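Local structure of kynurenine formamidase (Bacillus anthracis, 4CO9) at residues T55-P60 and L71-Q76; R108-T113 and Y187-L192; P127-D132 and R143-D148; H164-F167 and H172-E175. The protein catalyses the zinc-dependent hydrolysis of N-formyl-L-kynurenine to L-kynurenine and formate, the second step of tryptophan degradation by the kynurenine pathway. All coordinates share one frame; numbering follows the deposited sequence.

Interaction 1: T55-P60 and L71-Q76. With ZN (zinc ion), chain P; ZN (zinc ion), chain O.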
loop_
_atom_site.group_PDB
_atom_site.type_symbol
_atom_site.label_atom_id
_atom_site.label_comp_id
_atom_site.label_asym_id
_atom_site.label_seq_id
_atom_site.Cartn_x
_atom_site.Cartn_y
_atom_site.Cartn_z
ATOM N N THR C 55 9.565 -4.440 -0.937
ATOM C CA THR C 55 8.998 -4.089 -2.220
ATOM C C THR C 55 8.513 -2.648 -2.138
ATOM O O THR C 55 7.715 -2.306 -1.264
ATOM C CB THR C 55 7.849 -5.048 -2.557
ATOM O OG1 THR C 55 8.331 -6.393 -2.446
ATOM C CG2 THR C 55 7.345 -4.817 -3.963
ATOM N N HIS C 56 8.990 -1.793 -3.041
ATOM C CA HIS C 56 8.677 -0.385 -2.942
ATOM C C HIS C 56 8.883 0.328 -4.267
ATOM O O HIS C 56 9.509 -0.213 -5.183
ATOM C CB HIS C 56 9.568 0.263 -1.876
ATOM C CG HIS C 56 10.993 0.380 -2.289
ATOM N ND1 HIS C 56 11.884 -0.665 -2.171
ATOM C CD2 HIS C 56 11.681 1.410 -2.832
ATOM C CE1 HIS C 56 13.070 -0.272 -2.595
ATOM N NE2 HIS C 56 12.970 0.978 -3.008
ATOM N N ILE C 57 8.372 1.547 -4.346
ATOM C CA ILE C 57 8.543 2.382 -5.520
ATOM C C ILE C 57 9.371 3.612 -5.161
ATOM O O ILE C 57 9.311 4.099 -4.028
ATOM C CB ILE C 57 7.183 2.777 -6.165
ATOM C CG1 ILE C 57 6.330 3.665 -5.244
ATOM C CG2 ILE C 57 6.422 1.523 -6.554
ATOM C CD1 ILE C 57 6.500 5.163 -5.494
ATOM N N ASP C 58 10.132 4.097 -6.140
ATOM C CA ASP C 58 10.922 5.321 -6.010
ATOM C C ASP C 58 10.176 6.506 -6.618
ATOM O O ASP C 58 9.598 6.389 -7.697
ATOM C CB ASP C 58 12.226 5.222 -6.778
ATOM C CG ASP C 58 13.178 4.211 -6.220
ATOM O OD1 ASP C 58 13.000 3.717 -5.090
ATOM O OD2 ASP C 58 14.140 3.896 -6.957
ATOM N N ALA C 59 10.194 7.642 -5.929
ATOM C CA ALA C 59 9.748 8.908 -6.521
ATOM C C ALA C 59 10.992 9.630 -7.047
ATOM O O ALA C 59 12.094 9.369 -6.567
ATOM C CB ALA C 59 9.049 9.761 -5.486
ATOM N N PRO C 60 10.827 10.526 -8.032
ATOM C CA PRO C 60 11.981 11.230 -8.587
ATOM C C PRO C 60 12.744 12.044 -7.532
ATOM O O PRO C 60 13.966 12.179 -7.617
ATOM C CB PRO C 60 11.360 12.127 -9.658
ATOM C CG PRO C 60 10.140 11.385 -10.082
ATOM C CD PRO C 60 9.613 10.730 -8.845
ATOM N N LEU C 71 3.150 11.662 -3.575
ATOM C CA LEU C 71 1.748 11.966 -3.780
ATOM C C LEU C 71 1.495 12.645 -5.136
ATOM O O LEU C 71 0.376 12.599 -5.647
ATOM C CB LEU C 71 1.196 12.817 -2.636
ATOM C CG LEU C 71 -0.311 13.095 -2.601
ATOM C CD1 LEU C 71 -1.134 11.818 -2.654
ATOM C CD2 LEU C 71 -0.673 13.895 -1.362
ATOM N N ASP C 72 2.533 13.248 -5.717
ATOM C CA ASP C 72 2.438 13.865 -7.053
ATOM C C ASP C 72 2.398 12.812 -8.163
ATOM O O ASP C 72 2.096 13.136 -9.313
ATOM C CB ASP C 72 3.646 14.776 -7.335
ATOM C CG ASP C 72 3.851 15.875 -6.299
ATOM O OD1 ASP C 72 2.847 16.413 -5.802
ATOM O OD2 ASP C 72 5.041 16.196 -5.977
ATOM N N LEU C 73 2.748 11.571 -7.853
ATOM C CA LEU C 73 2.807 10.540 -8.875
ATOM C C LEU C 73 1.408 10.067 -9.296
ATOM O O LEU C 73 0.497 9.931 -8.474
ATOM C CB LEU C 73 3.640 9.349 -8.404
ATOM C CG LEU C 73 5.101 9.646 -8.053
ATOM C CD1 LEU C 73 5.710 8.455 -7.328
ATOM C CD2 LEU C 73 5.905 9.973 -9.294
ATOM N N ASP C 74 1.276 9.792 -10.585
ATOM C CA ASP C 74 0.013 9.378 -11.183
ATOM C C ASP C 74 -0.332 7.935 -10.788
ATOM O O ASP C 74 0.356 6.993 -11.174
ATOM C CB ASP C 74 0.152 9.524 -12.696
ATOM C CG ASP C 74 -1.083 9.120 -13.451
ATOM O OD1 ASP C 74 -2.098 8.772 -12.828
ATOM O OD2 ASP C 74 -1.014 9.155 -14.697
ATOM N N ILE C 75 -1.414 7.751 -10.042
ATOM C CA ILE C 75 -1.785 6.396 -9.590
ATOM C C ILE C 75 -2.121 5.411 -10.720
ATOM O O ILE C 75 -1.945 4.208 -10.528
ATOM C CB ILE C 75 -2.921 6.399 -8.546
ATOM C CG1 ILE C 75 -4.189 7.055 -9.108
ATOM C CG2 ILE C 75 -2.445 7.083 -7.264
ATOM C CD1 ILE C 75 -5.380 6.945 -8.178
ATOM N N GLN C 76 -2.534 5.911 -11.896
ATOM C CA GLN C 76 -2.870 5.018 -13.033
ATOM C C GLN C 76 -1.674 4.196 -13.454
ATOM O O GLN C 76 -1.844 3.118 -13.985
ATOM C CB GLN C 76 -3.445 5.876 -14.206
ATOM C CG GLN C 76 -4.483 7.008 -13.891
ATOM C CD GLN C 76 -5.668 6.564 -13.053
ATOM O OE1 GLN C 76 -6.212 5.468 -13.238
ATOM N NE2 GLN C 76 -6.066 7.413 -12.120
HETATM ZN ZN ZN P . 14.299 2.588 -3.932
HETATM ZN ZN ZN O . 15.816 2.869 -6.625
HETATM O O HOH W 1 16.113 3.220 -4.652
HETATM O O HOH W 2 18.077 1.891 -6.036
#
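Ala59 and Leu73 have the nearest CA atoms of the two segments, 7.5 Å apart, and no hydrogen bond joins the backbones. Segment 55-60 carries strand 56-58, with Ala59 just past its end, and holds part of the His-x-Gly-Thr-His-x-Asp zinc-binding motif of the cyclase family; Leu73 lies in a loop between two short 3-10 turns. Leu73 bridges the gap by itself. Its CG stands beside the backbone N and opposite the carbonyl carbon (chi1 -60°), and the two methyls divide the work. CD1 of Leu73 meets CD1 of Ile57 tip to tip at 3.9 Å and also touches Ala59 CB. CD2 of Leu73 lies 3.8 Å from CD of Pro60, the two side chains sliding past each other in opposite directions. Tyr78 also packs on Ile57 and Leu73; the side-chain contacts across the segments are apolar and mostly buried. Farther along the loop, Asp74 OD1 takes the N-H of Gln76 from above the carboxylate plane, an Asx turn, while its other oxygen pairs with Arg143. On strand 56-58, Ile57 turns to the loop while His56 and Asp58 serve the metals. NE2 of His56 binds the first zinc ion at 2.3 Å, a site completed by His52 and Glu175. The carboxylate of Asp58 spans the pair, OD1 lying 2.1 Å from that ion and OD2 2.0 Å from the second, and water 1 also bridges the two.

Interaction 2: R108-T113 and Y187-L192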
loop_
_atom_site.group_PDB
_atom_site.type_symbol
_atom_site.label_atom_id
_atom_site.label_comp_id
_atom_site.label_asym_id
_atom_site.label_seq_id
_atom_site.Cartn_x
_atom_site.Cartn_y
_atom_site.Cartn_z
ATOM N N ARG C 108 3.501 -1.964 -18.711
ATOM C CA ARG C 108 4.254 -2.188 -17.472
ATOM C C ARG C 108 5.060 -3.455 -17.656
ATOM O O ARG C 108 4.538 -4.428 -18.172
ATOM C CB ARG C 108 3.302 -2.359 -16.285
ATOM C CG ARG C 108 2.402 -1.166 -16.038
ATOM C CD ARG C 108 1.272 -1.399 -15.054
ATOM N NE ARG C 108 0.409 -0.223 -15.123
ATOM C CZ ARG C 108 -0.476 0.010 -16.087
ATOM N NH1 ARG C 108 -0.703 -0.882 -17.054
ATOM N NH2 ARG C 108 -1.164 1.146 -16.070
ATOM N N LEU C 109 6.322 -3.441 -17.236
ATOM C CA LEU C 109 7.205 -4.568 -17.466
ATOM C C LEU C 109 7.960 -4.932 -16.205
ATOM O O LEU C 109 8.599 -4.072 -15.602
ATOM C CB LEU C 109 8.190 -4.217 -18.586
ATOM C CG LEU C 109 9.186 -5.286 -19.005
ATOM C CD1 LEU C 109 8.452 -6.449 -19.658
ATOM C CD2 LEU C 109 10.203 -4.709 -19.980
ATOM N N LEU C 110 7.841 -6.192 -15.785
ATOM C CA LEU C 110 8.602 -6.715 -14.644
ATOM C C LEU C 110 9.692 -7.636 -15.140
ATOM O O LEU C 110 9.439 -8.526 -15.961
ATOM C CB LEU C 110 7.702 -7.458 -13.656
ATOM C CG LEU C 110 6.448 -6.733 -13.184
ATOM C CD1 LEU C 110 5.669 -7.553 -12.174
ATOM C CD2 LEU C 110 6.776 -5.362 -12.608
ATOM N N LEU C 111 10.899 -7.428 -14.624
ATOM C CA LEU C 111 12.081 -8.175 -15.013
ATOM C C LEU C 111 12.497 -9.140 -13.910
ATOM O O LEU C 111 12.841 -8.712 -12.806
ATOM C CB LEU C 111 13.231 -7.211 -15.310
ATOM C CG LEU C 111 12.979 -6.067 -16.282
ATOM C CD1 LEU C 111 14.248 -5.250 -16.489
ATOM C CD2 LEU C 111 12.490 -6.598 -17.615
ATOM N N ARG C 112 12.446 -10.439 -14.208
ATOM C CA ARG C 112 12.965 -11.460 -13.316
ATOM C C ARG C 112 14.445 -11.699 -13.613
ATOM O O ARG C 112 14.787 -12.301 -14.631
ATOM C CB ARG C 112 12.199 -12.790 -13.461
ATOM C CG ARG C 112 12.507 -13.775 -12.342
ATOM C CD ARG C 112 12.035 -15.214 -12.580
ATOM N NE ARG C 112 10.595 -15.317 -12.819
ATOM C CZ ARG C 112 10.038 -15.260 -14.023
ATOM N NH1 ARG C 112 10.793 -15.147 -15.123
ATOM N NH2 ARG C 112 8.726 -15.328 -14.136
ATOM N N THR C 113 15.316 -11.185 -12.751
ATOM C CA THR C 113 16.748 -11.467 -12.854
ATOM C C THR C 113 17.091 -12.757 -12.126
ATOM O O THR C 113 18.070 -13.404 -12.464
ATOM C CB THR C 113 17.627 -10.339 -12.263
ATOM O OG1 THR C 113 17.524 -10.343 -10.836
ATOM C CG2 THR C 113 17.243 -8.977 -12.818
ATOM N N TYR C 187 -0.256 -10.302 -16.895
ATOM C CA TYR C 187 -0.973 -10.208 -15.655
ATOM C C TYR C 187 -1.574 -8.828 -15.544
ATOM O O TYR C 187 -1.266 -7.933 -16.338
ATOM C CB TYR C 187 -0.013 -10.395 -14.484
ATOM C CG TYR C 187 0.660 -11.732 -14.407
ATOM C CD1 TYR C 187 1.788 -12.018 -15.181
ATOM C CD2 TYR C 187 0.204 -12.705 -13.528
ATOM C CE1 TYR C 187 2.420 -13.242 -15.083
ATOM C CE2 TYR C 187 0.819 -13.930 -13.432
ATOM C CZ TYR C 187 1.927 -14.195 -14.200
ATOM O OH TYR C 187 2.518 -15.429 -14.100
ATOM N N GLU C 188 -2.431 -8.658 -14.549
ATOM C CA GLU C 188 -2.776 -7.341 -14.053
ATOM C C GLU C 188 -1.933 -7.110 -12.808
ATOM O O GLU C 188 -1.789 -8.012 -11.988
ATOM C CB GLU C 188 -4.272 -7.255 -13.751
ATOM C CG GLU C 188 -5.128 -7.216 -15.017
ATOM C CD GLU C 188 -5.341 -5.819 -15.551
ATOM O OE1 GLU C 188 -4.693 -4.898 -15.055
ATOM O OE2 GLU C 188 -6.118 -5.637 -16.510
ATOM N N LEU C 189 -1.326 -5.930 -12.710
ATOM C CA LEU C 189 -0.463 -5.565 -11.574
ATOM C C LEU C 189 -1.160 -4.514 -10.725
ATOM O O LEU C 189 -1.843 -3.640 -11.249
ATOM C CB LEU C 189 0.862 -4.970 -12.066
ATOM C CG LEU C 189 1.834 -4.361 -11.043
ATOM C CD1 LEU C 189 2.382 -5.401 -10.077
ATOM C CD2 LEU C 189 2.988 -3.674 -11.770
ATOM N N ILE C 190 -0.982 -4.620 -9.413
ATOM C CA ILE C 190 -1.277 -3.532 -8.483
ATOM C C ILE C 190 -0.025 -3.312 -7.639
ATOM O O ILE C 190 0.494 -4.252 -7.027
ATOM C CB ILE C 190 -2.441 -3.871 -7.540
ATOM C CG1 ILE C 190 -3.714 -4.195 -8.345
ATOM C CG2 ILE C 190 -2.698 -2.713 -6.580
ATOM C CD1 ILE C 190 -4.805 -4.828 -7.511
ATOM N N ALA C 191 0.446 -2.071 -7.585
ATOM C CA ALA C 191 1.616 -1.737 -6.773
ATOM C C ALA C 191 1.592 -0.271 -6.344
ATOM O O ALA C 191 2.436 0.524 -6.744
ATOM C CB ALA C 191 2.887 -2.062 -7.532
ATOM N N LEU C 192 0.600 0.081 -5.528
ATOM C CA LEU C 192 0.272 1.479 -5.276
ATOM C C LEU C 192 1.097 2.086 -4.149
ATOM O O LEU C 192 1.188 1.499 -3.072
ATOM C CB LEU C 192 -1.212 1.617 -4.917
ATOM C CG LEU C 192 -2.199 1.531 -6.082
ATOM C CD1 LEU C 192 -3.564 1.101 -5.578
ATOM C CD2 LEU C 192 -2.288 2.866 -6.803
#
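Leu189 reaches across an intervening strand to touch Arg108 and Leu110. Strand 81-86 lies between strands 185-190 and 108-112 in the main sheet, so the two segments exchange no backbone hydrogen bonds, and Arg108 and Leu189 keep their CA atoms 8.3 Å apart. From its backbone Leu189 sends CB toward the other segment, but CB makes no contact there; touching begins at the methyls. CG lies opposite the backbone N (chi1 172°), and the side chain branches there. CD2 of Leu189 does the touching: it stands 4.2 Å from CD2 of Leu110 and 4.3 Å from CD of Arg108, in loose van der Waals contact with both. CD1 of Leu189 lies on the other branch, 4.5 Å from CD1 of Leu110. Leu144, from the strand beyond 108-112, and Ile208, from strand 207-210, also pack on Leu189, which is thereby buried. Arg108 offers only its aliphatic stem here. Its guanidinium group is spent on backbone carbonyls, NE on Val77, NH1 on Pro81 and NH2 on Gln76, three bonds that should restrict its rotation. Leu110 rests on Thr82 of the middle strand as well. The contact thus joins next-but-one strands on one face of the mixed main sheet of this cyclase-family fold.

Interaction 3: P127-D132 and R143-D148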
loop_
_atom_site.group_PDB
_atom_site.type_symbol
_atom_site.label_atom_id
_atom_site.label_comp_id
_atom_site.label_asym_id
_atom_site.label_seq_id
_atom_site.Cartn_x
_atom_site.Cartn_y
_atom_site.Cartn_z
ATOM N N PRO C 127 22.408 -7.295 -11.090
ATOM C CA PRO C 127 22.348 -6.839 -12.467
ATOM C C PRO C 127 21.670 -5.490 -12.508
ATOM O O PRO C 127 20.622 -5.322 -11.900
ATOM C CB PRO C 127 21.478 -7.894 -13.160
ATOM C CG PRO C 127 21.405 -9.035 -12.211
ATOM C CD PRO C 127 21.471 -8.402 -10.860
ATOM N N HIS C 128 22.256 -4.533 -13.213
ATOM C CA HIS C 128 21.658 -3.209 -13.322
ATOM C C HIS C 128 21.034 -3.045 -14.703
ATOM O O HIS C 128 21.251 -3.871 -15.582
ATOM C CB HIS C 128 22.698 -2.129 -13.066
ATOM C CG HIS C 128 23.859 -2.175 -14.009
ATOM N ND1 HIS C 128 24.932 -3.018 -13.823
ATOM C CD2 HIS C 128 24.114 -1.481 -15.142
ATOM C CE1 HIS C 128 25.809 -2.829 -14.795
ATOM N NE2 HIS C 128 25.331 -1.911 -15.613
ATOM N N LEU C 129 20.268 -1.977 -14.872
ATOM C CA LEU C 129 19.711 -1.592 -16.155
ATOM C C LEU C 129 20.594 -0.516 -16.778
ATOM O O LEU C 129 21.022 0.414 -16.097
ATOM C CB LEU C 129 18.299 -1.035 -15.981
ATOM C CG LEU C 129 17.355 -1.881 -15.126
ATOM C CD1 LEU C 129 15.962 -1.283 -15.177
ATOM C CD2 LEU C 129 17.339 -3.335 -15.587
ATOM N N ARG C 130 20.889 -0.656 -18.060
ATOM C CA ARG C 130 21.700 0.335 -18.754
ATOM C C ARG C 130 20.813 1.466 -19.240
ATOM O O ARG C 130 19.644 1.252 -19.549
ATOM C CB ARG C 130 22.463 -0.325 -19.905
ATOM C CG ARG C 130 23.397 -1.435 -19.446
ATOM C CD ARG C 130 24.461 -1.749 -20.480
ATOM N NE ARG C 130 23.872 -2.189 -21.743
ATOM C CZ ARG C 130 23.423 -3.418 -21.981
ATOM N NH1 ARG C 130 23.480 -4.365 -21.053
ATOM N NH2 ARG C 130 22.902 -3.702 -23.170
ATOM N N ALA C 131 21.377 2.667 -19.338
ATOM C CA ALA C 131 20.605 3.869 -19.681
ATOM C C ALA C 131 19.816 3.774 -20.988
ATOM O O ALA C 131 18.705 4.301 -21.088
ATOM C CB ALA C 131 21.510 5.091 -19.724
ATOM N N ASP C 132 20.370 3.094 -21.983
ATOM C CA ASP C 132 19.688 2.986 -23.285
ATOM C C ASP C 132 18.376 2.189 -23.240
ATOM O O ASP C 132 17.646 2.123 -24.229
ATOM C CB ASP C 132 20.637 2.440 -24.369
ATOM C CG ASP C 132 20.962 0.949 -24.219
ATOM O OD1 ASP C 132 20.408 0.240 -23.354
ATOM O OD2 ASP C 132 21.787 0.468 -25.025
ATOM N N ARG C 143 5.374 2.472 -19.134
ATOM C CA ARG C 143 5.310 3.516 -18.117
ATOM C C ARG C 143 5.877 3.095 -16.763
ATOM O O ARG C 143 6.077 3.937 -15.892
ATOM C CB ARG C 143 3.868 3.956 -17.912
ATOM C CG ARG C 143 3.146 4.419 -19.165
ATOM C CD ARG C 143 1.673 4.612 -18.856
ATOM N NE ARG C 143 1.433 5.902 -18.204
ATOM C CZ ARG C 143 0.346 6.213 -17.505
ATOM N NH1 ARG C 143 -0.619 5.325 -17.343
ATOM N NH2 ARG C 143 0.228 7.419 -16.957
ATOM N N LEU C 144 6.113 1.807 -16.579
ATOM C CA LEU C 144 6.637 1.304 -15.318
ATOM C C LEU C 144 7.534 0.112 -15.573
ATOM O O LEU C 144 7.195 -0.788 -16.336
ATOM C CB LEU C 144 5.488 0.906 -14.388
ATOM C CG LEU C 144 5.855 0.163 -13.100
ATOM C CD1 LEU C 144 6.406 1.049 -11.998
ATOM C CD2 LEU C 144 4.663 -0.604 -12.566
ATOM N N ILE C 145 8.679 0.118 -14.901
ATOM C CA ILE C 145 9.612 -0.986 -14.914
ATOM C C ILE C 145 9.790 -1.464 -13.480
ATOM O O ILE C 145 9.946 -0.653 -12.548
ATOM C CB ILE C 145 10.957 -0.589 -15.577
ATOM C CG1 ILE C 145 11.818 -1.813 -15.857
ATOM C CG2 ILE C 145 11.763 0.381 -14.724
ATOM C CD1 ILE C 145 11.425 -2.549 -17.105
ATOM N N GLY C 146 9.733 -2.786 -13.309
ATOM C CA GLY C 146 9.936 -3.405 -12.008
ATOM C C GLY C 146 11.062 -4.407 -12.081
ATOM O O GLY C 146 11.216 -5.082 -13.103
ATOM N N VAL C 147 11.853 -4.487 -11.016
ATOM C CA VAL C 147 12.940 -5.442 -10.912
ATOM C C VAL C 147 12.896 -6.219 -9.594
ATOM O O VAL C 147 12.421 -5.700 -8.574
ATOM C CB VAL C 147 14.321 -4.763 -11.072
ATOM C CG1 VAL C 147 14.465 -4.216 -12.477
ATOM C CG2 VAL C 147 14.530 -3.662 -10.044
ATOM N N ASP C 148 13.394 -7.455 -9.618
ATOM C CA ASP C 148 13.419 -8.294 -8.416
ATOM C C ASP C 148 14.703 -8.141 -7.609
ATOM O O ASP C 148 15.145 -9.084 -6.951
ATOM C CB ASP C 148 13.164 -9.764 -8.771
ATOM C CG ASP C 148 14.210 -10.343 -9.706
ATOM O OD1 ASP C 148 15.050 -9.580 -10.230
ATOM O OD2 ASP C 148 14.168 -11.571 -9.946
#
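Leu129 points from strand 128-129 toward strand 144-147, where Ile145 and Val147 point back at it. Ile145 and Val147 are two residues apart, so both project from one face of the sheet, with Gly146 between them. Leu129 is stretched toward them: its CD1 lies opposite CA (chi2 -174°), which makes this methyl the outermost reach of the side chain. Leu129 CD1 sits 4.2 Å from CG1 of Ile145. Leu129 CD1 is also 4.3 Å from Val147 CG1, and the second branch, Leu129 CD2, stands equally far from that valine methyl at 4.3 Å, so the fork of the leucine straddles it. Leu129 CD2 also packs on CD1 of Leu111, on the adjoining strand 108-112. Val147 in turn has two faces to its isopropyl group. While CG1 supports Leu129, CG2 is turned the other way and packs on CG of Glu175, a zinc ligand. The valine thus stands in the second shell of the metal site, behind the aliphatic part of that glutamate. Strand 128-129 pairs with strand 92-93 in a small parallel sheet, and Ile93 and Val152 also cover Leu129. Helix 133-140 fills most of the chain between the two segments. With no polar atom and no hydrogen bond taking part, the contact is held by van der Waals packing of branched side chains at moderate distance, consistent with buried apolar packing between the small parallel sheet and the main sheet that does not tie the two backbones together.

Interaction 4: H164-F167 and H172-E175. With ZN (zinc ion), chain O; ZN (zinc ion), chain P.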
loop_
_atom_site.group_PDB
_atom_site.type_symbol
_atom_site.label_atom_id
_atom_site.label_comp_id
_atom_site.label_asym_id
_atom_site.label_seq_id
_atom_site.Cartn_x
_atom_site.Cartn_y
_atom_site.Cartn_z
ATOM N N HIS C 164 17.733 8.188 -13.343
ATOM C CA HIS C 164 17.543 9.469 -14.009
ATOM C C HIS C 164 16.934 9.314 -15.400
ATOM O O HIS C 164 15.989 10.018 -15.743
ATOM C CB HIS C 164 18.871 10.242 -14.098
ATOM C CG HIS C 164 19.235 10.958 -12.841
ATOM N ND1 HIS C 164 20.058 10.406 -11.884
ATOM C CD2 HIS C 164 18.880 12.177 -12.378
ATOM C CE1 HIS C 164 20.198 11.264 -10.890
ATOM N NE2 HIS C 164 19.501 12.348 -11.167
ATOM N N GLN C 165 17.485 8.406 -16.201
ATOM C CA GLN C 165 17.021 8.255 -17.571
ATOM C C GLN C 165 15.605 7.699 -17.621
ATOM O O GLN C 165 14.795 8.135 -18.444
ATOM C CB GLN C 165 17.987 7.403 -18.391
ATOM C CG GLN C 165 19.269 8.138 -18.759
ATOM C CD GLN C 165 18.987 9.442 -19.489
ATOM O OE1 GLN C 165 18.317 9.453 -20.520
ATOM N NE2 GLN C 165 19.474 10.549 -18.942
ATOM N N LEU C 166 15.303 6.753 -16.734
ATOM C CA LEU C 166 13.964 6.184 -16.688
ATOM C C LEU C 166 12.935 7.266 -16.430
ATOM O O LEU C 166 12.001 7.443 -17.221
ATOM C CB LEU C 166 13.865 5.072 -15.635
ATOM C CG LEU C 166 14.570 3.773 -16.008
ATOM C CD1 LEU C 166 14.680 2.844 -14.803
ATOM C CD2 LEU C 166 13.866 3.075 -17.157
ATOM N N PHE C 167 13.122 8.035 -15.367
ATOM C CA PHE C 167 12.153 9.081 -15.072
ATOM C C PHE C 167 12.154 10.207 -16.133
ATOM O O PHE C 167 11.100 10.781 -16.410
ATOM C CB PHE C 167 12.197 9.565 -13.606
ATOM C CG PHE C 167 11.202 8.844 -12.692
ATOM C CD1 PHE C 167 9.859 9.178 -12.704
ATOM C CD2 PHE C 167 11.613 7.833 -11.829
ATOM C CE1 PHE C 167 8.951 8.537 -11.867
ATOM C CE2 PHE C 167 10.707 7.189 -10.985
ATOM C CZ PHE C 167 9.379 7.545 -11.006
ATOM N N HIS C 172 8.342 4.868 -14.535
ATOM C CA HIS C 172 8.348 4.772 -13.093
ATOM C C HIS C 172 9.053 3.498 -12.658
ATOM O O HIS C 172 9.258 2.608 -13.461
ATOM C CB HIS C 172 6.923 4.831 -12.602
ATOM C CG HIS C 172 6.256 6.134 -12.906
ATOM N ND1 HIS C 172 5.752 6.954 -11.924
ATOM C CD2 HIS C 172 6.038 6.774 -14.077
ATOM C CE1 HIS C 172 5.228 8.033 -12.479
ATOM N NE2 HIS C 172 5.395 7.951 -13.781
ATOM N N ILE C 173 9.428 3.437 -11.385
ATOM C CA ILE C 173 10.349 2.417 -10.884
ATOM C C ILE C 173 9.787 1.678 -9.684
ATOM O O ILE C 173 9.382 2.296 -8.696
ATOM C CB ILE C 173 11.700 3.052 -10.480
ATOM C CG1 ILE C 173 12.373 3.665 -11.710
ATOM C CG2 ILE C 173 12.622 2.010 -9.836
ATOM C CD1 ILE C 173 13.562 4.546 -11.391
ATOM N N LEU C 174 9.813 0.347 -9.781
ATOM C CA LEU C 174 9.380 -0.557 -8.735
ATOM C C LEU C 174 10.521 -1.521 -8.459
ATOM O O LEU C 174 11.041 -2.141 -9.380
ATOM C CB LEU C 174 8.128 -1.292 -9.220
ATOM C CG LEU C 174 7.626 -2.513 -8.464
ATOM C CD1 LEU C 174 7.283 -2.159 -7.021
ATOM C CD2 LEU C 174 6.425 -3.095 -9.184
ATOM N N GLU C 175 10.921 -1.638 -7.197
ATOM C CA GLU C 175 12.073 -2.441 -6.805
ATOM C C GLU C 175 11.699 -3.515 -5.785
ATOM O O GLU C 175 10.695 -3.388 -5.069
ATOM C CB GLU C 175 13.180 -1.533 -6.254
ATOM C CG GLU C 175 13.853 -0.719 -7.345
ATOM C CD GLU C 175 14.577 0.518 -6.844
ATOM O OE1 GLU C 175 14.283 0.987 -5.722
ATOM O OE2 GLU C 175 15.447 1.034 -7.604
HETATM ZN ZN ZN O . 15.816 2.869 -6.625
HETATM ZN ZN ZN P . 14.299 2.588 -3.932
HETATM O O HOH W 1 16.113 3.220 -4.652
HETATM O O HOH W 2 18.077 1.891 -6.036
#
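Leu166 and Phe167 of helix 161-168 lie against His172 and Ile173 of the strand that follows it. The helix turns its first two residues here elsewhere: His164 meets Phe63 edge-to-face and touches Lys36 of the second subunit, and Gln165 packs on Ala134. Leu166 is the first to reach the strand, its CD1 lying 3.9 Å from CG1 of Ile173 as the two side chains cross at about a right angle. The same methyl also packs on CG2 of Ile145, on strand 144-147. Phe167 comes next and carries most of the contact. Its ring edge is set toward the face of the His172 imidazole, centroids 4.8 Å apart and planes at 58°, a tilted edge-to-face pair in which Phe167 CE1 stands above the rim of the imidazole, 3.6 Å from His172 ND1. That nitrogen is hydrogen-bonded to the hydroxyl of Tyr78, a bond that should steady the imidazole. Phe167 CZ comes 3.6 Å from His172 CA, and at the ring atom across from CE1, Phe167 CD2 meets Ile173 CD1 at 3.8 Å. Two residues beyond Ile173, extended Glu175 carries its carboxylate to both zinc ions: OE1 bridges them, at 2.4 Å from the zinc ion of chain P and 2.6 Å from that of chain O, while OE2 binds the latter at 2.1 Å. The contact closes a beta-alpha-beta unit of strand 144-147, helix 161-168 and strand 172-175; strand 172-175 itself runs between 144-147 and 56-58, with helix 133-140 touching the helix at Leu166.

In the fold
All four contacts reach the mixed main sheet, but in different ways. Interactions 1 to 3 are buried and touch through carbon atoms, in interaction 2 including the stem of an arginine; interaction 2 spans strand 81-86, while interaction 3 lays the small parallel sheet on strand 144-147. Segments of interactions 1 and 2 also meet the second subunit. Interaction 4 lies partly open and adds an aromatic pair to its aliphatic packing. Interactions 1 and 4 sit on neighbouring strands, joined by the hydrogen bond from Glu175 N to His56 O, and supply ligands to the same two zinc ions. Backbone bonds of Arg143 and Ile145 with His172 join interactions 3 and 4; other polar ties are Asp74 with Arg143, the Gln76 carbonyl with Arg108, and Thr113 with Asp148.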